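Local coordinates for protein DNMT2 (Spodoptera frugiperda, PDB 4H0N) that probably methylates cytosine 38 in the anticodon loop of tRNA(Asp), and cytosine in DNA, using S-adenosylmethionine as methyl donor, at residues R215-K218 and V219-I222; N266-G270 and E271-E275. The protein carries 3 engineered substitutions. All blocks are in the same frame, centred on the assembly; numbering follows the deposited sequence.

Contact 1 of 2, residues R215-K218 and V219-I222; sequences RCAK and VFDI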
loop_
_atom_site.group_PDB
_atom_site.type_symbol
_atom_site.label_atom_id
_atom_site.label_comp_id
_atom_site.label_asym_id
_atom_site.label_seq_id
_atom_site.Cartn_x
_atom_site.Cartn_y
_atom_site.Cartn_z
ATOM N N ARG A 215 6.494 15.468 22.675
ATOM C CA ARG A 215 7.867 15.934 22.850
ATOM C C ARG A 215 8.566 16.058 21.495
ATOM O O ARG A 215 9.451 16.894 21.321
ATOM C CB ARG A 215 8.666 15.005 23.773
ATOM C CG ARG A 215 8.232 15.018 25.233
ATOM C CD ARG A 215 9.286 14.386 26.146
ATOM N NE ARG A 215 10.183 15.383 26.732
ATOM C CZ ARG A 215 11.503 15.405 26.567
ATOM N NH1 ARG A 215 12.102 14.478 25.833
ATOM N NH2 ARG A 215 12.229 16.355 27.141
ATOM N N CYS A 216 8.161 15.227 20.537
ATOM C CA CYS A 216 8.763 15.235 19.206
ATOM C C CYS A 216 7.991 16.113 18.224
ATOM O O CYS A 216 8.047 15.896 17.012
ATOM C CB CYS A 216 8.830 13.816 18.642
ATOM S SG CYS A 216 9.563 12.589 19.717
ATOM N N ALA A 217 7.278 17.103 18.747
ATOM C CA ALA A 217 6.394 17.934 17.931
ATOM C C ALA A 217 7.087 18.631 16.760
ATOM O O ALA A 217 6.443 18.965 15.768
ATOM C CB ALA A 217 5.672 18.953 18.804
ATOM N N LYS A 218 8.396 18.836 16.865
ATOM C CA LYS A 218 9.116 19.617 15.864
ATOM C C LYS A 218 9.158 18.974 14.479
ATOM O O LYS A 218 9.373 19.663 13.482
ATOM C CB LYS A 218 10.534 19.942 16.340
ATOM C CG LYS A 218 10.693 21.343 16.922
ATOM C CD LYS A 218 9.985 22.384 16.055
ATOM C CE LYS A 218 10.701 23.732 16.086
ATOM N NZ LYS A 218 9.762 24.886 15.902
ATOM N N VAL A 219 8.944 17.665 14.412
ATOM C CA VAL A 219 9.060 16.954 13.140
ATOM C C VAL A 219 7.744 16.344 12.678
ATOM O O VAL A 219 7.723 15.487 11.796
ATOM C CB VAL A 219 10.114 15.844 13.218
ATOM C CG1 VAL A 219 11.506 16.440 13.342
ATOM C CG2 VAL A 219 9.809 14.912 14.384
ATOM N N PHE A 220 6.651 16.782 13.287
ATOM C CA PHE A 220 5.326 16.363 12.869
ATOM C C PHE A 220 4.962 17.072 11.582
ATOM O O PHE A 220 5.323 18.229 11.385
ATOM C CB PHE A 220 4.296 16.724 13.939
ATOM C CG PHE A 220 4.198 15.725 15.051
ATOM C CD1 PHE A 220 4.357 14.372 14.803
ATOM C CD2 PHE A 220 3.933 16.136 16.346
ATOM C CE1 PHE A 220 4.259 13.448 15.830
ATOM C CE2 PHE A 220 3.840 15.217 17.380
ATOM C CZ PHE A 220 4.005 13.872 17.122
ATOM N N ASP A 221 4.261 16.371 10.696
ATOM C CA ASP A 221 3.583 17.029 9.587
ATOM C C ASP A 221 2.105 17.104 9.911
ATOM O O ASP A 221 1.448 16.078 10.071
ATOM C CB ASP A 221 3.763 16.282 8.270
ATOM C CG ASP A 221 2.982 16.930 7.134
ATOM O OD1 ASP A 221 2.213 16.222 6.449
ATOM O OD2 ASP A 221 3.127 18.156 6.935
ATOM N N ILE A 222 1.580 18.317 10.005
ATOM C CA ILE A 222 0.197 18.491 10.406
ATOM C C ILE A 222 -0.734 18.673 9.215
ATOM O O ILE A 222 -0.386 19.327 8.232
ATOM C CB ILE A 222 0.039 19.684 11.362
ATOM C CG1 ILE A 222 1.245 19.769 12.302
ATOM C CG2 ILE A 222 -1.282 19.584 12.123
ATOM C CD1 ILE A 222 0.915 19.593 13.760
HETATM O O HOH W 1 7.450 20.618 12.040
#

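Contact 2 of 2, residues N266-G270 and E271-E275; sequences NEIGG and EKFVE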
loop_
_atom_site.group_PDB
_atom_site.type_symbol
_atom_site.label_atom_id
_atom_site.label_comp_id
_atom_site.label_asym_id
_atom_site.label_seq_id
_atom_site.Cartn_x
_atom_site.Cartn_y
_atom_site.Cartn_z
ATOM N N ASN A 266 11.039 28.011 24.670
ATOM C CA ASN A 266 11.043 27.049 25.760
ATOM C C ASN A 266 12.052 25.934 25.546
ATOM O O ASN A 266 12.627 25.793 24.463
ATOM C CB ASN A 266 9.655 26.440 25.938
ATOM C CG ASN A 266 8.687 27.393 26.586
ATOM O OD1 ASN A 266 8.598 27.465 27.809
ATOM N ND2 ASN A 266 7.959 28.142 25.770
ATOM N N GLU A 267 12.267 25.141 26.589
ATOM C CA GLU A 267 13.103 23.963 26.459
ATOM C C GLU A 267 12.348 22.945 25.617
ATOM O O GLU A 267 11.150 22.717 25.818
ATOM C CB GLU A 267 13.464 23.377 27.822
ATOM C CG GLU A 267 14.496 22.259 27.748
ATOM C CD GLU A 267 15.229 22.045 29.058
ATOM O OE1 GLU A 267 16.007 22.937 29.463
ATOM O OE2 GLU A 267 15.030 20.981 29.682
ATOM N N ILE A 268 13.058 22.365 24.656
ATOM C CA ILE A 268 12.500 21.396 23.728
ATOM C C ILE A 268 12.037 20.131 24.459
ATOM O O ILE A 268 12.719 19.626 25.358
ATOM C CB ILE A 268 13.525 21.071 22.612
ATOM C CG1 ILE A 268 12.929 20.128 21.563
ATOM C CG2 ILE A 268 14.829 20.538 23.202
ATOM C CD1 ILE A 268 11.866 20.781 20.709
ATOM N N GLY A 269 10.855 19.643 24.088
ATOM C CA GLY A 269 10.258 18.492 24.738
ATOM C C GLY A 269 9.946 18.751 26.201
ATOM O O GLY A 269 9.585 17.834 26.937
ATOM N N GLY A 270 10.077 20.009 26.616
ATOM C CA GLY A 270 9.913 20.389 28.007
ATOM C C GLY A 270 8.480 20.349 28.504
ATOM O O GLY A 270 7.547 20.128 27.726
ATOM N N GLU A 271 8.311 20.569 29.808
ATOM C CA GLU A 271 7.000 20.533 30.451
ATOM C C GLU A 271 6.094 21.629 29.906
ATOM O O GLU A 271 4.951 21.373 29.521
ATOM C CB GLU A 271 7.157 20.706 31.959
ATOM C CG GLU A 271 5.969 20.227 32.777
ATOM C CD GLU A 271 6.105 18.774 33.187
ATOM O OE1 GLU A 271 7.123 18.151 32.819
ATOM O OE2 GLU A 271 5.201 18.256 33.879
ATOM N N LYS A 272 6.623 22.851 29.877
ATOM C CA LYS A 272 5.911 24.010 29.351
ATOM C C LYS A 272 5.743 23.899 27.835
ATOM O O LYS A 272 4.772 24.396 27.261
ATOM C CB LYS A 272 6.671 25.289 29.706
ATOM C CG LYS A 272 5.961 26.567 29.308
ATOM C CD LYS A 272 5.645 27.424 30.521
ATOM C CE LYS A 272 4.739 28.583 30.144
ATOM N NZ LYS A 272 4.691 29.625 31.204
ATOM N N PHE A 273 6.708 23.248 27.196
ATOM C CA PHE A 273 6.659 22.965 25.766
ATOM C C PHE A 273 5.450 22.083 25.441
ATOM O O PHE A 273 4.732 22.346 24.481
ATOM C CB PHE A 273 7.971 22.290 25.352
ATOM C CG PHE A 273 8.024 21.839 23.918
ATOM C CD1 PHE A 273 8.587 22.647 22.943
ATOM C CD2 PHE A 273 7.562 20.580 23.553
ATOM C CE1 PHE A 273 8.660 22.220 21.624
ATOM C CE2 PHE A 273 7.628 20.150 22.237
ATOM C CZ PHE A 273 8.181 20.970 21.274
ATOM N N VAL A 274 5.221 21.053 26.258
ATOM C CA VAL A 274 4.143 20.082 26.026
ATOM C C VAL A 274 2.736 20.631 26.300
ATOM O O VAL A 274 1.798 20.320 25.561
ATOM C CB VAL A 274 4.375 18.759 26.825
ATOM C CG1 VAL A 274 3.112 17.913 26.900
ATOM C CG2 VAL A 274 5.523 17.956 26.221
ATOM N N GLU A 275 2.588 21.446 27.345
ATOM C CA GLU A 275 1.283 22.020 27.678
ATOM C C GLU A 275 0.713 22.836 26.516
ATOM O O GLU A 275 -0.498 22.838 26.285
ATOM C CB GLU A 275 1.341 22.873 28.952
ATOM C CG GLU A 275 2.086 24.199 28.807
ATOM C CD GLU A 275 1.449 25.322 29.608
ATOM O OE1 GLU A 275 0.221 25.271 29.829
ATOM O OE2 GLU A 275 2.171 26.258 30.013
#

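Contact 1 of 2, residues R215-K218 and V219-I222
Ala217 O accepts two hydrogen bonds: a weak one from Phe220 N, at 3.3 Å from that carbonyl oxygen, and one from the hydroxyl of Tyr260 on helix 253-262. One residue earlier, Val219 N reaches back to Cys216 O over 3.3 Å in a nearly straight bond (N-H...O 175°), the donor standing above the carbonyl plane. Both bonds span three residues, so the chain makes two successive 3-10-type turns before Phe220 extends it toward strand 222-223, the partner of strand 247-248 in a small parallel sheet. Phe220 CG lies anti to its own carbonyl carbon (chi1 -83°), which folds the ring back along the turn. Cys216 O then sits over the centre of one ring face, 4.1 Å above the plane. The CD2 corner of Phe220 comes within 3.4 Å of Ala217 CA, approaching obliquely, and the same CD2 lies 4.1 Å from Ala217 CB. Val219 CG2 lies 3.3 Å from Cys216 O, the same oxygen that its own amide donates to. A water donates to Lys218 O, inside the turn, at 2.6 Å and to Phe220 O at its end, linking the two carbonyls. Tyr260 also touches the side chains of Lys218 and Phe220, while Ala217 packs on Phe277 of helix 271-278.

Contact 2 of 2, residues N266-G270 and E271-E275
Phe273 turns its side chain back over the loop that leads into its own helix. Its CB meets two carbonyls, lying 3.2 Å from both Gly270 O and Glu267 O. CG sits opposite the backbone N (chi1 175°), which carries the ring over the type II beta turn from Glu267 to Gly270. There one face receives Gly269 N, 3.4 Å above the plane and offset toward the rim, with CD2 as the ring atom nearest to this nitrogen. Farther out, CE1 packs at 3.6 Å against Ile268 CD1, which also borders CZ; the two side chains run side by side in the same direction. Gly270 N closes the turn on Glu267 O, and Gly270, at the N-cap, accepts the first helical bond, from Val274 N to its O at 2.9 Å. Asn266 OD1 lies against the aliphatic part of Lys272, 3.2 Å from CG. An alanine in place of Phe273 would keep CB near the two carbonyls, but would probably leave the Gly269 peptide and the Ile268 methyl without their aromatic neighbour. The ring adds dispersion contacts and a peptide N over its face, while the turn and the helix start are bonded backbone to backbone.

In the fold
Contact 1 precedes contact 2 along the chain, with helix 253-262 between them, and their centres are about 13 Å apart. They lie about 24 and 36 Å from the centre of the chain, on the same side of it and away from the S-adenosylhomocysteine pocket. This placement is consistent with the smaller target recognition domain of C5-methyltransferases, set apart from the seven-stranded Rossmann-like sheet. The two also touch: Arg215 NE makes a weak hydrogen bond to Gly269 O, Lys218 meets Ile268, and Ala217 packs on Phe273. The turns within 215-222 are thereby joined to the loop before helix 271-278 and to its first turn within this outlying lobe.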